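Local structure of CT263 (Chlamydia trachomatis, 4QAS) at residues A[92-96]-A[108-114]. The protein probably hydrolyses the N-glycosidic bond of futalosine-type nucleosides as a nucleosidase of the MTAN family, a step of menaquinone synthesis. The protein carries 1 engineered substitution. Numbering follows the deposited sequence. Where two conformers were deposited one is given.
Sequences TITSV and ELEVTPI
Val96 and Leu109 are joined by a reciprocal pair of backbone bonds, Val96 N to Leu109 O and Leu109 N to Val96 O, both 2.9 Å, which identifies them as a hydrogen-bonded antiparallel pair of the hairpin formed by strands 90-99 and 106-110. Ser95 and Glu110 form the adjacent non-hydrogen-bonded pair. One further backbone bond, Val111 N to Thr94 O (2.9 Å), is straight at hydrogen (174°), yet the donor stands 46° above the carbonyl plane, consistent with a ladder distorted where the chain turns at Thr94.

Two hydroxyls continue the polar contact. Ser95 OG donates to the anti lone pair of Glu108 OE1 at 2.8 Å; the glutamate reaches it with an extended side chain, CG anti to the backbone N (chi1 -171°). On the Thr92 side of the corner at Thr94, the hydroxyl of Thr92 takes the place a main-chain acceptor would have in a regular ladder: Ile114 N points almost straight at OG1 over 2.9 Å. A water lies between the segments, within hydrogen-bonding distance of Thr92 OG1, Ile93 O and Thr112 O, while Thr92 OG1 also bonds Met160 O of strand 158-167.

Apolar contact is narrower. In one of the two conformers of Val111, Ile93 and Val111 lie side by side, their CG2 methyls 3.6 Å apart, and Val111 CG1 approaches Val96 CG1; helix 144-153 packs on both valines through Ala148.

Regular pairing thus gives way, on the Thr92 side of the corner, to a hydroxyl that holds Ile114 N and a water set between that hydroxyl and Thr112 O, which together extend the connection between the two segments.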
loop_
_atom_site.group_PDB
_atom_site.type_symbol
_atom_site.label_atom_id
_atom_site.label_comp_id
_atom_site.label_asym_id
_atom_site.label_seq_id
_atom_site.Cartn_x
_atom_site.Cartn_y
_atom_site.Cartn_z
ATOM N N THR A 92 -13.610 -3.678 -10.460
ATOM C CA THR A 92 -12.905 -4.375 -11.521
ATOM C C THR A 92 -13.818 -4.502 -12.727
ATOM O O THR A 92 -15.032 -4.587 -12.588
ATOM C CB THR A 92 -12.366 -5.736 -11.052
ATOM O OG1 THR A 92 -11.493 -6.250 -12.079
ATOM C CG2 THR A 92 -13.450 -6.718 -10.704
ATOM N N ILE A 93 -13.236 -4.481 -13.904
ATOM C CA ILE A 93 -13.994 -4.423 -15.161
ATOM C C ILE A 93 -14.142 -5.805 -15.780
ATOM O O ILE A 93 -13.182 -6.592 -15.845
ATOM C CB ILE A 93 -13.304 -3.444 -16.116
ATOM C CG1 ILE A 93 -13.146 -2.082 -15.448
ATOM C CG2 ILE A 93 -14.036 -3.374 -17.435
ATOM C CD1 ILE A 93 -14.458 -1.469 -14.913
ATOM N N THR A 94 -15.351 -6.110 -16.258
ATOM C CA THR A 94 -15.605 -7.371 -16.941
ATOM C C THR A 94 -15.431 -7.233 -18.438
ATOM O O THR A 94 -14.898 -8.139 -19.082
ATOM C CB THR A 94 -17.017 -7.852 -16.608
ATOM O OG1 THR A 94 -17.964 -6.829 -16.941
ATOM C CG2 THR A 94 -17.121 -8.146 -15.115
ATOM N N SER A 95 -15.913 -6.144 -19.019
ATOM C CA SER A 95 -15.695 -5.866 -20.428
ATOM C C SER A 95 -15.586 -4.363 -20.607
ATOM O O SER A 95 -16.125 -3.579 -19.824
ATOM C CB SER A 95 -16.790 -6.460 -21.318
ATOM O OG SER A 95 -17.966 -5.702 -21.199
ATOM N N VAL A 96 -14.850 -3.983 -21.641
ATOM C CA VAL A 96 -14.651 -2.596 -21.995
ATOM C C VAL A 96 -15.067 -2.402 -23.450
ATOM O O VAL A 96 -14.710 -3.213 -24.325
ATOM C CB VAL A 96 -13.201 -2.156 -21.735
ATOM C CG1 VAL A 96 -12.198 -3.029 -22.488
ATOM C CG2 VAL A 96 -13.035 -0.690 -22.039
ATOM N N GLU A 108 -15.757 -4.109 -28.496
ATOM C CA GLU A 108 -15.836 -4.526 -27.102
ATOM C C GLU A 108 -14.922 -5.705 -26.872
ATOM O O GLU A 108 -14.842 -6.608 -27.715
ATOM C CB GLU A 108 -17.278 -4.893 -26.715
ATOM C CG GLU A 108 -17.468 -5.131 -25.223
ATOM C CD GLU A 108 -18.911 -5.477 -24.848
ATOM O OE1 GLU A 108 -19.170 -5.841 -23.681
ATOM O OE2 GLU A 108 -19.784 -5.405 -25.741
ATOM N N LEU A 109 -14.224 -5.699 -25.739
ATOM C CA LEU A 109 -13.363 -6.786 -25.331
ATOM C C LEU A 109 -13.601 -7.145 -23.882
ATOM O O LEU A 109 -13.748 -6.266 -23.024
ATOM C CB LEU A 109 -11.901 -6.426 -25.492
ATOM C CG LEU A 109 -11.362 -6.375 -26.917
ATOM C CD1 LEU A 109 -9.945 -5.799 -26.849
ATOM C CD2 LEU A 109 -11.387 -7.722 -27.593
ATOM N N GLU A 110 -13.588 -8.436 -23.601
ATOM C CA GLU A 110 -13.589 -8.904 -22.232
ATOM C C GLU A 110 -12.237 -8.607 -21.586
ATOM O O GLU A 110 -11.185 -8.631 -22.238
ATOM C CB GLU A 110 -13.845 -10.407 -22.183
ATOM C CG GLU A 110 -14.388 -10.881 -20.846
ATOM C CD GLU A 110 -15.853 -10.485 -20.630
ATOM O OE1 GLU A 110 -16.369 -10.689 -19.504
ATOM O OE2 GLU A 110 -16.499 -10.036 -21.589
ATOM N N VAL A 111 -12.281 -8.324 -20.284
ATOM C CA VAL A 111 -11.054 -8.187 -19.520
ATOM C C VAL A 111 -11.168 -9.068 -18.292
ATOM O O VAL A 111 -12.241 -9.537 -17.908
ATOM C CB VAL A 111 -10.676 -6.736 -19.152
ATOM C CG1 VAL A 111 -10.092 -6.004 -20.348
ATOM C CG2 VAL A 111 -11.873 -6.014 -18.648
ATOM N N THR A 112 -10.006 -9.374 -17.731
ATOM C CA THR A 112 -9.917 -10.402 -16.693
ATOM C C THR A 112 -10.250 -9.777 -15.342
ATOM O O THR A 112 -9.504 -8.903 -14.875
ATOM C CB THR A 112 -8.515 -10.963 -16.665
ATOM O OG1 THR A 112 -8.243 -11.571 -17.938
ATOM C CG2 THR A 112 -8.364 -12.001 -15.551
ATOM N N PRO A 113 -11.317 -10.199 -14.658
ATOM C CA PRO A 113 -11.665 -9.538 -13.400
ATOM C C PRO A 113 -10.713 -9.913 -12.278
ATOM O O PRO A 113 -10.231 -11.039 -12.169
ATOM C CB PRO A 113 -13.083 -10.035 -13.097
ATOM C CG PRO A 113 -13.544 -10.698 -14.322
ATOM C CD PRO A 113 -12.321 -11.208 -15.020
ATOM N N ILE A 114 -10.468 -8.936 -11.427
ATOM C CA ILE A 114 -9.603 -9.082 -10.263
ATOM C C ILE A 114 -10.436 -9.642 -9.123
ATOM O O ILE A 114 -11.552 -9.153 -8.882
ATOM C CB ILE A 114 -9.024 -7.718 -9.892
ATOM C CG1 ILE A 114 -8.039 -7.313 -10.982
ATOM C CG2 ILE A 114 -8.375 -7.728 -8.498
ATOM C CD1 ILE A 114 -7.804 -5.880 -11.046
HETATM O O HOH W 1 -10.626 -6.377 -14.889
#